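Local coordinates for UPF0141 protein yjdB (Campylobacter jejuni subsp. jejuni HB93-13, PDB 4TN0) that probably transfers phosphoethanolamine to periplasmic acceptors as a zinc-dependent, alkaline phosphatase-like enzyme required for polymyxin resistance and motility, at residues N32-G37 with D42-T47; K163-E168 with Y193-L198; E187-T192 with E229-N234; Y202-I207 with L221-D226. All coordinates share one frame; numbering follows the deposited sequence.

Contact 1 (N32-G37 with D42-T47); sequences NYSLGG and DTNFYT
A type I beta turn running from D42 to F45, in the long loop between strands 18-24 and 53-59, is clasped by residues N32 to L35 of the same loop. S34 lies at the middle of the clasp. Its OG, held between the backbone N and the carbonyl carbon (chi1 53°), donates to D42 OD1 at 2.6 Å and accepts from the backbone N of N44 at 2.8 Å. T43 reaches back with a similarly placed hydroxyl: OG1 gives its proton to the carbonyl O of N32 at 2.8 Å and receives the backbone N-H of S34 at 3.1 Å. N44 adds the straightest of the N-H bonds, from the backbone N of L35 to its OD1 (2.7 Å, 176°), with the donor tilted somewhat out of the carbonyl plane. The other branch of that amide, ND2, approaches the Y33 ring obliquely, 3.2 Å from CD2, and is hydrogen-bonded to D201 of helix 186-211. L35 crosses N44 at about a right angle, and its CD1 comes 3.6 Å from T47 OG1, whose hydroxyl is bound to D201. D42 OD1 also forms a salt bridge with K48. The hydroxyls of S34 and T43, both buried, thus each donate and accept, and the carboxylate of D42, shared between S34 and K48, is likely to stay ionised.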
loop_
_atom_site.group_PDB
_atom_site.type_symbol
_atom_site.label_atom_id
_atom_site.label_comp_id
_atom_site.label_asym_id
_atom_site.label_seq_id
_atom_site.Cartn_x
_atom_site.Cartn_y
_atom_site.Cartn_z
ATOM N N ASN A 32 12.104 4.585 -7.901
ATOM C CA ASN A 32 11.648 5.771 -8.634
ATOM C C ASN A 32 10.880 6.730 -7.731
ATOM O O ASN A 32 10.048 7.501 -8.184
ATOM C CB ASN A 32 10.792 5.383 -9.834
ATOM C CG ASN A 32 11.604 4.788 -10.966
ATOM O OD1 ASN A 32 12.398 3.871 -10.769
ATOM N ND2 ASN A 32 11.405 5.308 -12.160
ATOM N N TYR A 33 11.139 6.639 -6.436
ATOM C CA TYR A 33 10.572 7.563 -5.469
ATOM C C TYR A 33 11.602 8.650 -5.129
ATOM O O TYR A 33 12.745 8.358 -4.765
ATOM C CB TYR A 33 10.085 6.796 -4.228
ATOM C CG TYR A 33 8.682 6.277 -4.435
ATOM C CD1 TYR A 33 8.418 5.311 -5.403
ATOM C CD2 TYR A 33 7.606 6.785 -3.695
ATOM C CE1 TYR A 33 7.127 4.856 -5.631
ATOM C CE2 TYR A 33 6.306 6.332 -3.907
ATOM C CZ TYR A 33 6.075 5.373 -4.889
ATOM O OH TYR A 33 4.807 4.907 -5.124
ATOM N N SER A 34 11.231 9.905 -5.369
ATOM C CA SER A 34 12.123 11.015 -5.050
ATOM C C SER A 34 12.245 11.202 -3.528
ATOM O O SER A 34 13.240 11.737 -3.041
ATOM C CB SER A 34 11.655 12.302 -5.738
ATOM O OG SER A 34 10.292 12.588 -5.445
ATOM N N LEU A 35 11.236 10.744 -2.785
ATOM C CA LEU A 35 11.286 10.680 -1.317
ATOM C C LEU A 35 12.474 9.857 -0.841
ATOM O O LEU A 35 12.923 9.989 0.301
ATOM C CB LEU A 35 9.980 10.089 -0.754
ATOM C CG LEU A 35 8.786 11.044 -0.580
ATOM C CD1 LEU A 35 7.450 10.297 -0.479
ATOM C CD2 LEU A 35 8.961 11.969 0.614
ATOM N N GLY A 36 12.963 8.980 -1.711
ATOM C CA GLY A 36 14.063 8.101 -1.368
ATOM C C GLY A 36 15.329 8.426 -2.131
ATOM O O GLY A 36 16.292 7.666 -2.083
ATOM N N GLY A 37 15.336 9.548 -2.842
ATOM C CA GLY A 37 16.545 9.951 -3.532
ATOM C C GLY A 37 16.591 9.712 -5.032
ATOM O O GLY A 37 17.672 9.745 -5.633
ATOM N N ASP A 42 10.823 14.350 -10.096
ATOM C CA ASP A 42 10.349 14.496 -8.715
ATOM C C ASP A 42 8.968 13.873 -8.533
ATOM O O ASP A 42 7.954 14.582 -8.469
ATOM C CB ASP A 42 10.306 15.967 -8.290
ATOM C CG ASP A 42 9.943 16.137 -6.821
ATOM O OD1 ASP A 42 10.065 15.153 -6.059
ATOM O OD2 ASP A 42 9.503 17.240 -6.427
ATOM N N THR A 43 8.937 12.548 -8.425
ATOM C CA THR A 43 7.683 11.789 -8.358
ATOM C C THR A 43 6.871 12.040 -7.084
ATOM O O THR A 43 5.663 11.789 -7.040
ATOM C CB THR A 43 7.949 10.289 -8.454
ATOM O OG1 THR A 43 8.922 9.925 -7.470
ATOM C CG2 THR A 43 8.460 9.928 -9.840
ATOM N N ASN A 44 7.543 12.501 -6.039
ATOM C CA ASN A 44 6.884 12.700 -4.757
ATOM C C ASN A 44 6.659 14.166 -4.394
ATOM O O ASN A 44 6.743 14.552 -3.232
ATOM C CB ASN A 44 7.692 11.999 -3.684
ATOM C CG ASN A 44 7.815 10.520 -3.942
ATOM O OD1 ASN A 44 8.914 9.975 -3.998
ATOM N ND2 ASN A 44 6.681 9.855 -4.083
ATOM N N PHE A 45 6.393 14.969 -5.418
ATOM C CA PHE A 45 6.123 16.398 -5.301
ATOM C C PHE A 45 5.027 16.761 -4.283
ATOM O O PHE A 45 5.154 17.748 -3.561
ATOM C CB PHE A 45 5.741 16.926 -6.674
ATOM C CG PHE A 45 5.364 18.369 -6.690
ATOM C CD1 PHE A 45 6.346 19.348 -6.710
ATOM C CD2 PHE A 45 4.031 18.752 -6.700
ATOM C CE1 PHE A 45 6.005 20.687 -6.742
ATOM C CE2 PHE A 45 3.682 20.091 -6.724
ATOM C CZ PHE A 45 4.675 21.060 -6.743
ATOM N N TYR A 46 3.962 15.969 -4.217
ATOM C CA TYR A 46 2.828 16.324 -3.368
ATOM C C TYR A 46 2.952 15.916 -1.897
ATOM O O TYR A 46 2.728 16.744 -1.008
ATOM C CB TYR A 46 1.556 15.732 -3.958
ATOM C CG TYR A 46 1.228 16.337 -5.292
ATOM C CD1 TYR A 46 1.655 15.740 -6.470
ATOM C CD2 TYR A 46 0.520 17.531 -5.376
ATOM C CE1 TYR A 46 1.369 16.306 -7.698
ATOM C CE2 TYR A 46 0.220 18.107 -6.604
ATOM C CZ TYR A 46 0.647 17.494 -7.762
ATOM O OH TYR A 46 0.359 18.060 -8.988
ATOM N N THR A 47 3.283 14.655 -1.632
ATOM C CA THR A 47 3.404 14.197 -0.247
ATOM C C THR A 47 4.699 14.713 0.399
ATOM O O THR A 47 4.853 14.625 1.620
ATOM C CB THR A 47 3.307 12.648 -0.110
ATOM O OG1 THR A 47 4.275 12.011 -0.939
ATOM C CG2 THR A 47 1.927 12.161 -0.508
#

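Contact 2 (K163-E168 with Y193-L198)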
loop_
_atom_site.group_PDB
_atom_site.type_symbol
_atom_site.label_atom_id
_atom_site.label_comp_id
_atom_site.label_asym_id
_atom_site.label_seq_id
_atom_site.Cartn_x
_atom_site.Cartn_y
_atom_site.Cartn_z
ATOM N N LYS A 163 -2.347 5.015 -19.437
ATOM C CA LYS A 163 -3.781 5.093 -19.177
ATOM C C LYS A 163 -4.093 5.267 -17.695
ATOM O O LYS A 163 -5.248 5.368 -17.322
ATOM C CB LYS A 163 -4.501 3.838 -19.669
ATOM C CG LYS A 163 -4.652 3.679 -21.191
ATOM C CD LYS A 163 -5.321 2.330 -21.432
ATOM C CE LYS A 163 -5.876 2.122 -22.803
ATOM N NZ LYS A 163 -6.479 0.742 -22.798
ATOM N N ARG A 164 -3.074 5.293 -16.847
ATOM C CA ARG A 164 -3.307 5.286 -15.397
ATOM C C ARG A 164 -3.561 6.690 -14.843
ATOM O O ARG A 164 -4.129 6.846 -13.769
ATOM C CB ARG A 164 -2.107 4.653 -14.666
ATOM C CG ARG A 164 -1.767 3.210 -15.087
ATOM C CD ARG A 164 -2.716 2.181 -14.486
ATOM N NE ARG A 164 -3.948 2.021 -15.247
ATOM C CZ ARG A 164 -4.114 1.197 -16.277
ATOM N NH1 ARG A 164 -5.294 1.148 -16.889
ATOM N NH2 ARG A 164 -3.115 0.417 -16.692
ATOM N N TYR A 165 -3.148 7.709 -15.583
ATOM C CA TYR A 165 -3.263 9.075 -15.095
ATOM C C TYR A 165 -3.958 9.980 -16.105
ATOM O O TYR A 165 -3.864 9.753 -17.310
ATOM C CB TYR A 165 -1.892 9.639 -14.756
ATOM C CG TYR A 165 -0.884 9.533 -15.876
ATOM C CD1 TYR A 165 0.005 8.466 -15.931
ATOM C CD2 TYR A 165 -0.810 10.508 -16.872
ATOM C CE1 TYR A 165 0.925 8.358 -16.939
ATOM C CE2 TYR A 165 0.115 10.417 -17.888
ATOM C CZ TYR A 165 0.979 9.335 -17.918
ATOM O OH TYR A 165 1.907 9.231 -18.909
ATOM N N PRO A 166 -4.677 11.001 -15.610
ATOM C CA PRO A 166 -5.305 12.006 -16.475
ATOM C C PRO A 166 -4.265 12.979 -17.032
ATOM O O PRO A 166 -3.146 13.035 -16.492
ATOM C CB PRO A 166 -6.297 12.702 -15.533
ATOM C CG PRO A 166 -5.639 12.600 -14.186
ATOM C CD PRO A 166 -4.976 11.239 -14.183
ATOM N N SER A 167 -4.625 13.717 -18.088
ATOM C CA SER A 167 -3.676 14.591 -18.791
ATOM C C SER A 167 -3.045 15.601 -17.847
ATOM O O SER A 167 -1.909 16.022 -18.040
ATOM C CB SER A 167 -4.348 15.294 -19.991
ATOM O OG SER A 167 -5.334 16.251 -19.612
ATOM N N GLU A 168 -3.766 15.955 -16.789
ATOM C CA GLU A 168 -3.272 16.960 -15.862
ATOM C C GLU A 168 -2.009 16.498 -15.126
ATOM O O GLU A 168 -1.290 17.328 -14.552
ATOM C CB GLU A 168 -4.371 17.317 -14.845
ATOM C CG GLU A 168 -5.640 17.949 -15.476
ATOM C CD GLU A 168 -6.638 16.918 -16.042
ATOM O OE1 GLU A 168 -6.472 15.714 -15.781
ATOM O OE2 GLU A 168 -7.602 17.309 -16.734
ATOM N N TYR A 193 6.058 5.955 -16.616
ATOM C CA TYR A 193 5.991 5.204 -15.374
ATOM C C TYR A 193 5.986 6.163 -14.188
ATOM O O TYR A 193 5.228 5.961 -13.228
ATOM C CB TYR A 193 7.157 4.187 -15.282
ATOM C CG TYR A 193 7.141 3.358 -14.006
ATOM C CD1 TYR A 193 6.241 2.306 -13.851
ATOM C CD2 TYR A 193 8.033 3.623 -12.963
ATOM C CE1 TYR A 193 6.201 1.550 -12.678
ATOM C CE2 TYR A 193 8.016 2.862 -11.793
ATOM C CZ TYR A 193 7.100 1.828 -11.663
ATOM O OH TYR A 193 7.074 1.076 -10.517
ATOM N N ASP A 194 6.827 7.194 -14.267
ATOM C CA ASP A 194 6.946 8.203 -13.220
ATOM C C ASP A 194 5.693 9.076 -13.072
ATOM O O ASP A 194 5.313 9.476 -11.949
ATOM C CB ASP A 194 8.158 9.081 -13.484
ATOM C CG ASP A 194 9.451 8.378 -13.158
ATOM O OD1 ASP A 194 9.383 7.287 -12.555
ATOM O OD2 ASP A 194 10.531 8.920 -13.455
ATOM N N ASN A 195 5.049 9.364 -14.199
ATOM C CA ASN A 195 3.769 10.064 -14.168
ATOM C C ASN A 195 2.751 9.300 -13.341
ATOM O O ASN A 195 2.001 9.906 -12.583
ATOM C CB ASN A 195 3.208 10.273 -15.574
ATOM C CG ASN A 195 3.944 11.328 -16.348
ATOM O OD1 ASN A 195 4.651 12.159 -15.780
ATOM N ND2 ASN A 195 3.791 11.295 -17.668
ATOM N N THR A 196 2.717 7.977 -13.493
ATOM C CA THR A 196 1.770 7.167 -12.740
ATOM C C THR A 196 2.063 7.265 -11.247
ATOM O O THR A 196 1.151 7.233 -10.430
ATOM C CB THR A 196 1.797 5.674 -13.155
ATOM O OG1 THR A 196 3.026 5.059 -12.721
ATOM C CG2 THR A 196 1.682 5.547 -14.621
ATOM N N LEU A 197 3.341 7.388 -10.899
ATOM C CA LEU A 197 3.746 7.536 -9.500
ATOM C C LEU A 197 3.314 8.901 -8.951
ATOM O O LEU A 197 2.862 9.013 -7.803
ATOM C CB LEU A 197 5.262 7.364 -9.368
ATOM C CG LEU A 197 5.871 5.981 -9.679
ATOM C CD1 LEU A 197 7.378 5.986 -9.535
ATOM C CD2 LEU A 197 5.268 4.890 -8.792
ATOM N N LEU A 198 3.474 9.930 -9.784
ATOM C CA LEU A 198 3.087 11.300 -9.473
ATOM C C LEU A 198 1.597 11.377 -9.188
ATOM O O LEU A 198 1.166 11.962 -8.194
ATOM C CB LEU A 198 3.451 12.226 -10.630
ATOM C CG LEU A 198 3.316 13.727 -10.397
ATOM C CD1 LEU A 198 4.285 14.161 -9.304
ATOM C CD2 LEU A 198 3.624 14.454 -11.701
#
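Y165 and N195 join the loop that follows strand 146-152 to helix 186-211, in the alkaline phosphatase-like fold of the periplasmic domain. The tight part is the tyrosine ring. A chi1 of 53° swings the Y165 ring against the helix so that N195 CB sits over one face, 3.5 Å from the ring centroid, in a CH-pi contact displaced toward the rim, near the CE1-CZ bond. T196 approaches the same ring from a different direction: its methyl CG2 lies at the edge, in the plane, 3.6 Å from Y165 CD1. The helix thereby offers the ring one residue for a face and the next for an edge. The hydroxyl of T196 is turned to other work and bonds to S156. The amide of N195 stands nearly upright on the ring, the two planes 81° apart, and its OD1 is taken by the backbone N of F172. Packing thins toward R164, where only the base of the side chain takes part, CB standing 3.9 Å from T196 CG2; the bent chain then carries the guanidinium away to H157 and T160. K163 before it, and S167 and E168 farther on, are exposed. At the far end of the ring, N195 ND2 donates to Y165 OH over 3.1 Å at 177°, with the oxygen in the amide plane.

Contact 3 (E187-T192 with E229-N234); sequences EALINT and ESLGEN
I190 on helix 186-211 and L231 on the short strand 230-231 bring the two backbones nearest, their CA atoms 7.2 Å apart, so side chains of the helix have to reach across to the strand. I190 extends its CG1 branch toward the strand, and the terminal CD1 ends 3.6 Å from L231 CD1 and 4.0 Å from L231 CB; the two side chains cross at a slant. The preceding residue, L189, with CG anti to its backbone N (chi1 175°), places CD2 beside the strand, 3.7 Å from the carbonyl O of L231 and 4.2 Å from L231 CB. L231 CB thus has I190 CD1 and L189 CD2 as neighbours from two directions, roughly at right angles, and Y193 touches the side chain as well. The strand pairs antiparallel with 237-238 to form a small two-stranded sheet apart from the main one, and these apolar contacts fasten that hairpin to the early turns of the helix. After L231 the chain turns through G232, which has a positive phi (97°). Beyond it, E233 folds back: OE1 accepts the backbone N-H of L231 at 2.9 Å and 168°, from above the carboxylate plane. The other oxygen, OE2, makes a salt bridge with R29, which also binds the carbonyl O of E229. Within the helix, T192 OG1 and its own backbone N reach the carbonyl O of A188 from opposite faces.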
loop_
_atom_site.group_PDB
_atom_site.type_symbol
_atom_site.label_atom_id
_atom_site.label_comp_id
_atom_site.label_asym_id
_atom_site.label_seq_id
_atom_site.Cartn_x
_atom_site.Cartn_y
_atom_site.Cartn_z
ATOM N N GLU A 187 13.808 6.318 -21.988
ATOM C CA GLU A 187 13.502 7.513 -21.194
ATOM C C GLU A 187 12.017 7.861 -21.228
ATOM O O GLU A 187 11.455 8.286 -20.222
ATOM C CB GLU A 187 14.306 8.722 -21.642
ATOM C CG GLU A 187 15.791 8.625 -21.348
ATOM C CD GLU A 187 16.439 9.997 -21.254
ATOM O OE1 GLU A 187 15.757 10.943 -20.797
ATOM O OE2 GLU A 187 17.627 10.132 -21.633
ATOM N N ALA A 188 11.396 7.681 -22.385
ATOM C CA ALA A 188 9.979 7.979 -22.539
ATOM C C ALA A 188 9.171 6.991 -21.727
ATOM O O ALA A 188 8.112 7.338 -21.182
ATOM C CB ALA A 188 9.542 7.954 -24.047
ATOM N N LEU A 189 9.642 5.747 -21.675
ATOM C CA LEU A 189 8.955 4.735 -20.894
ATOM C C LEU A 189 9.030 5.103 -19.418
ATOM O O LEU A 189 8.018 5.063 -18.715
ATOM C CB LEU A 189 9.538 3.351 -21.149
ATOM C CG LEU A 189 8.962 2.223 -20.298
ATOM C CD1 LEU A 189 7.455 2.138 -20.499
ATOM C CD2 LEU A 189 9.631 0.892 -20.607
ATOM N N ILE A 190 10.218 5.497 -18.961
ATOM C CA ILE A 190 10.417 5.883 -17.562
ATOM C C ILE A 190 9.532 7.067 -17.198
ATOM O O ILE A 190 8.952 7.113 -16.092
ATOM C CB ILE A 190 11.895 6.223 -17.244
ATOM C CG1 ILE A 190 12.828 5.096 -17.712
ATOM C CG2 ILE A 190 12.086 6.583 -15.776
ATOM C CD1 ILE A 190 12.686 3.843 -16.960
ATOM N N ASN A 191 9.459 8.049 -18.101
ATOM C CA ASN A 191 8.633 9.221 -17.860
ATOM C C ASN A 191 7.192 8.803 -17.606
ATOM O O ASN A 191 6.566 9.240 -16.646
ATOM C CB ASN A 191 8.673 10.197 -19.043
ATOM C CG ASN A 191 9.986 10.961 -19.163
ATOM O OD1 ASN A 191 10.745 11.090 -18.204
ATOM N ND2 ASN A 191 10.231 11.507 -20.352
ATOM N N THR A 192 6.686 7.921 -18.458
ATOM C CA THR A 192 5.311 7.451 -18.348
ATOM C C THR A 192 5.080 6.763 -17.016
ATOM O O THR A 192 4.052 6.961 -16.368
ATOM C CB THR A 192 4.972 6.484 -19.486
ATOM O OG1 THR A 192 5.534 6.983 -20.709
ATOM C CG2 THR A 192 3.475 6.313 -19.631
ATOM N N GLU A 229 8.452 -3.308 -10.440
ATOM C CA GLU A 229 8.244 -3.447 -11.885
ATOM C C GLU A 229 9.569 -3.309 -12.612
ATOM O O GLU A 229 10.411 -2.506 -12.213
ATOM C CB GLU A 229 7.268 -2.395 -12.410
ATOM C CG GLU A 229 6.888 -2.550 -13.885
ATOM C CD GLU A 229 5.752 -3.538 -14.101
ATOM O OE1 GLU A 229 5.605 -4.505 -13.288
ATOM O OE2 GLU A 229 5.012 -3.341 -15.099
ATOM N N SER A 230 9.761 -4.100 -13.661
ATOM C CA SER A 230 10.906 -3.928 -14.563
ATOM C C SER A 230 10.524 -3.066 -15.785
ATOM O O SER A 230 9.418 -3.189 -16.302
ATOM C CB SER A 230 11.447 -5.284 -15.020
ATOM O OG SER A 230 12.220 -5.859 -13.993
ATOM N N LEU A 231 11.460 -2.248 -16.266
ATOM C CA LEU A 231 11.188 -1.322 -17.359
ATOM C C LEU A 231 12.215 -1.471 -18.498
ATOM O O LEU A 231 12.691 -0.479 -19.052
ATOM C CB LEU A 231 11.187 0.111 -16.828
ATOM C CG LEU A 231 10.124 0.426 -15.761
ATOM C CD1 LEU A 231 10.399 1.760 -15.145
ATOM C CD2 LEU A 231 8.726 0.407 -16.297
ATOM N N GLY A 232 12.571 -2.713 -18.828
ATOM C CA GLY A 232 13.495 -2.975 -19.922
ATOM C C GLY A 232 14.941 -3.178 -19.501
ATOM O O GLY A 232 15.774 -3.604 -20.299
ATOM N N GLU A 233 15.268 -2.833 -18.263
ATOM C CA GLU A 233 16.614 -3.089 -17.786
ATOM C C GLU A 233 16.928 -4.575 -17.947
ATOM O O GLU A 233 16.157 -5.431 -17.509
ATOM C CB GLU A 233 16.786 -2.660 -16.331
ATOM C CG GLU A 233 16.294 -1.254 -16.009
ATOM C CD GLU A 233 14.871 -1.255 -15.452
ATOM O OE1 GLU A 233 14.207 -2.319 -15.490
ATOM O OE2 GLU A 233 14.422 -0.198 -14.949
ATOM N N ASN A 234 18.048 -4.866 -18.604
ATOM C CA ASN A 234 18.483 -6.232 -18.837
ATOM C C ASN A 234 17.437 -7.044 -19.605
ATOM O O ASN A 234 17.366 -8.275 -19.487
ATOM C CB ASN A 234 18.809 -6.877 -17.483
ATOM C CG ASN A 234 19.873 -6.092 -16.719
ATOM O OD1 ASN A 234 21.068 -6.134 -17.051
ATOM N ND2 ASN A 234 19.440 -5.335 -15.729
#

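Contact 4 (Y202-I207 with L221-D226); sequences YLLSEI and LFYLSD
The carbonyl O of Y202, at the start of the helical turn that carries L204 against Y223, accepts two donors: E206 N at 2.9 Å and S205 OG at 3.0 Å. The side chains with which the helix meets the strand, L204 and I207, are apolar. L204 crosses Y223 at about a right angle; its CD2 lies 3.6 Å from Y223 CD1, and CD1 lies over one face of the ring. The branch carbon itself, L204 CG, stands 4.1 Å from L221 CD2, while one turn further along I207 brings CG2 to 4.1 Å from L221 CD1. Helix 186-211 joins strand 146-152 to strand 218-224 in a beta-alpha-beta crossover of the mixed sheet, and here it runs nearly antiparallel to the strand, at 164° and 10.1 Å between the segment axes. Y223 and L221 lie two apart in the strand and so turn the same way, toward the helix. With CG anti to the backbone N (chi1 159°), the Y223 ring carries its hydroxyl to Y33 OH, a hydrogen bond. Past the strand end, D226 OD2 binds the zinc ion together with E26, H227 and phosphorylated T65, and D226 OD1 accepts from T27 N.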
loop_
_atom_site.group_PDB
_atom_site.type_symbol
_atom_site.label_atom_id
_atom_site.label_comp_id
_atom_site.label_asym_id
_atom_site.label_seq_id
_atom_site.Cartn_x
_atom_site.Cartn_y
_atom_site.Cartn_z
ATOM N N TYR A 202 -0.123 12.399 -5.701
ATOM C CA TYR A 202 -1.153 13.428 -5.545
ATOM C C TYR A 202 -2.363 12.906 -4.789
ATOM O O TYR A 202 -2.875 13.561 -3.877
ATOM C CB TYR A 202 -1.579 13.961 -6.921
ATOM C CG TYR A 202 -2.896 14.722 -6.956
ATOM C CD1 TYR A 202 -4.074 14.092 -7.343
ATOM C CD2 TYR A 202 -2.955 16.071 -6.626
ATOM C CE1 TYR A 202 -5.275 14.780 -7.381
ATOM C CE2 TYR A 202 -4.149 16.765 -6.655
ATOM C CZ TYR A 202 -5.307 16.120 -7.034
ATOM O OH TYR A 202 -6.500 16.820 -7.085
ATOM N N LEU A 203 -2.825 11.727 -5.181
ATOM C CA LEU A 203 -3.979 11.113 -4.546
ATOM C C LEU A 203 -3.715 10.837 -3.069
ATOM O O LEU A 203 -4.634 10.899 -2.236
ATOM C CB LEU A 203 -4.349 9.831 -5.261
ATOM C CG LEU A 203 -4.946 9.987 -6.649
ATOM C CD1 LEU A 203 -5.386 8.631 -7.121
ATOM C CD2 LEU A 203 -6.119 10.984 -6.662
ATOM N N LEU A 204 -2.471 10.498 -2.745
ATOM C CA LEU A 204 -2.113 10.338 -1.340
ATOM C C LEU A 204 -2.289 11.650 -0.596
ATOM O O LEU A 204 -2.925 11.678 0.453
ATOM C CB LEU A 204 -0.679 9.809 -1.182
ATOM C CG LEU A 204 -0.488 8.290 -1.075
ATOM C CD1 LEU A 204 -1.191 7.505 -2.158
ATOM C CD2 LEU A 204 0.993 7.921 -0.958
ATOM N N SER A 205 -1.780 12.746 -1.143
ATOM C CA SER A 205 -1.877 14.000 -0.408
ATOM C C SER A 205 -3.331 14.497 -0.362
ATOM O O SER A 205 -3.710 15.178 0.581
ATOM C CB SER A 205 -0.924 15.054 -0.985
ATOM O OG SER A 205 -1.431 15.630 -2.166
ATOM N N GLU A 206 -4.146 14.145 -1.353
ATOM C CA GLU A 206 -5.585 14.423 -1.296
ATOM C C GLU A 206 -6.252 13.637 -0.176
ATOM O O GLU A 206 -7.221 14.100 0.429
ATOM C CB GLU A 206 -6.260 14.106 -2.626
ATOM C CG GLU A 206 -5.994 15.149 -3.708
ATOM C CD GLU A 206 -6.591 16.522 -3.403
ATOM O OE1 GLU A 206 -7.836 16.626 -3.385
ATOM O OE2 GLU A 206 -5.817 17.491 -3.211
ATOM N N ILE A 207 -5.748 12.436 0.079
ATOM C CA ILE A 207 -6.248 11.623 1.183
ATOM C C ILE A 207 -5.870 12.278 2.509
ATOM O O ILE A 207 -6.711 12.441 3.383
ATOM C CB ILE A 207 -5.698 10.183 1.109
ATOM C CG1 ILE A 207 -6.502 9.387 0.081
ATOM C CG2 ILE A 207 -5.769 9.476 2.481
ATOM C CD1 ILE A 207 -5.868 8.068 -0.278
ATOM N N LEU A 221 -2.474 7.583 7.587
ATOM C CA LEU A 221 -2.383 6.998 6.256
ATOM C C LEU A 221 -1.173 6.069 6.160
ATOM O O LEU A 221 -0.038 6.459 6.487
ATOM C CB LEU A 221 -2.299 8.084 5.186
ATOM C CG LEU A 221 -1.872 7.608 3.790
ATOM C CD1 LEU A 221 -2.903 6.667 3.199
ATOM C CD2 LEU A 221 -1.656 8.803 2.865
ATOM N N PHE A 222 -1.417 4.831 5.733
ATOM C CA PHE A 222 -0.320 3.936 5.396
ATOM C C PHE A 222 -0.492 3.443 3.970
ATOM O O PHE A 222 -1.547 2.888 3.611
ATOM C CB PHE A 222 -0.214 2.748 6.362
ATOM C CG PHE A 222 1.051 1.954 6.180
ATOM C CD1 PHE A 222 2.282 2.576 6.260
ATOM C CD2 PHE A 222 1.008 0.602 5.900
ATOM C CE1 PHE A 222 3.451 1.865 6.062
ATOM C CE2 PHE A 222 2.155 -0.109 5.718
ATOM C CZ PHE A 222 3.389 0.520 5.799
ATOM N N TYR A 223 0.537 3.706 3.158
ATOM C CA TYR A 223 0.569 3.317 1.747
ATOM C C TYR A 223 1.753 2.401 1.448
ATOM O O TYR A 223 2.892 2.716 1.812
ATOM C CB TYR A 223 0.639 4.557 0.846
ATOM C CG TYR A 223 1.182 4.304 -0.560
ATOM C CD1 TYR A 223 2.491 4.639 -0.887
ATOM C CD2 TYR A 223 0.382 3.746 -1.561
ATOM C CE1 TYR A 223 2.994 4.424 -2.154
ATOM C CE2 TYR A 223 0.897 3.514 -2.850
ATOM C CZ TYR A 223 2.202 3.866 -3.131
ATOM O OH TYR A 223 2.743 3.655 -4.380
ATOM N N LEU A 224 1.487 1.284 0.778
ATOM C CA LEU A 224 2.572 0.442 0.252
ATOM C C LEU A 224 2.160 -0.225 -1.056
ATOM O O LEU A 224 0.976 -0.452 -1.318
ATOM C CB LEU A 224 3.010 -0.638 1.253
ATOM C CG LEU A 224 2.084 -1.802 1.606
ATOM C CD1 LEU A 224 2.851 -2.796 2.473
ATOM C CD2 LEU A 224 0.802 -1.357 2.305
ATOM N N SER A 225 3.147 -0.560 -1.873
ATOM C CA SER A 225 2.861 -1.207 -3.136
ATOM C C SER A 225 2.825 -2.711 -2.942
ATOM O O SER A 225 3.396 -3.213 -1.972
ATOM C CB SER A 225 3.903 -0.826 -4.186
ATOM O OG SER A 225 3.481 -1.284 -5.454
ATOM N N ASP A 226 2.143 -3.423 -3.839
ATOM C CA ASP A 226 2.163 -4.882 -3.810
ATOM C C ASP A 226 3.514 -5.450 -4.288
ATOM O O ASP A 226 3.950 -6.473 -3.772
ATOM C CB ASP A 226 1.010 -5.488 -4.631
ATOM C CG ASP A 226 1.021 -5.064 -6.104
ATOM O OD1 ASP A 226 1.752 -4.114 -6.457
ATOM O OD2 ASP A 226 0.264 -5.661 -6.904
#

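Contacts 2, 3 and 4 share helix 186-211: 187-192 packs on the small hairpin, 193-198 on the loop at 163-168, 202-207 on the central sheet. Contact 4 is the most central, its centre about 7 Å from that of the chain, and joined by apolar contacts; contact 3, apolar too, has its centre about 22 Å away. Contacts 1 and 2 are intermediate, at about 16 and 17 Å; touching residues in all four are mostly buried. Contact 1 rests mainly on hydrogen bonds, with L35 and Y33 packed on N44; contact 2 mixes one such bond with ring packing. N32 ND2 bonded to D194 OD1 ties contact 1 to contact 2, and T47 CG2 on L204 CB to contact 4.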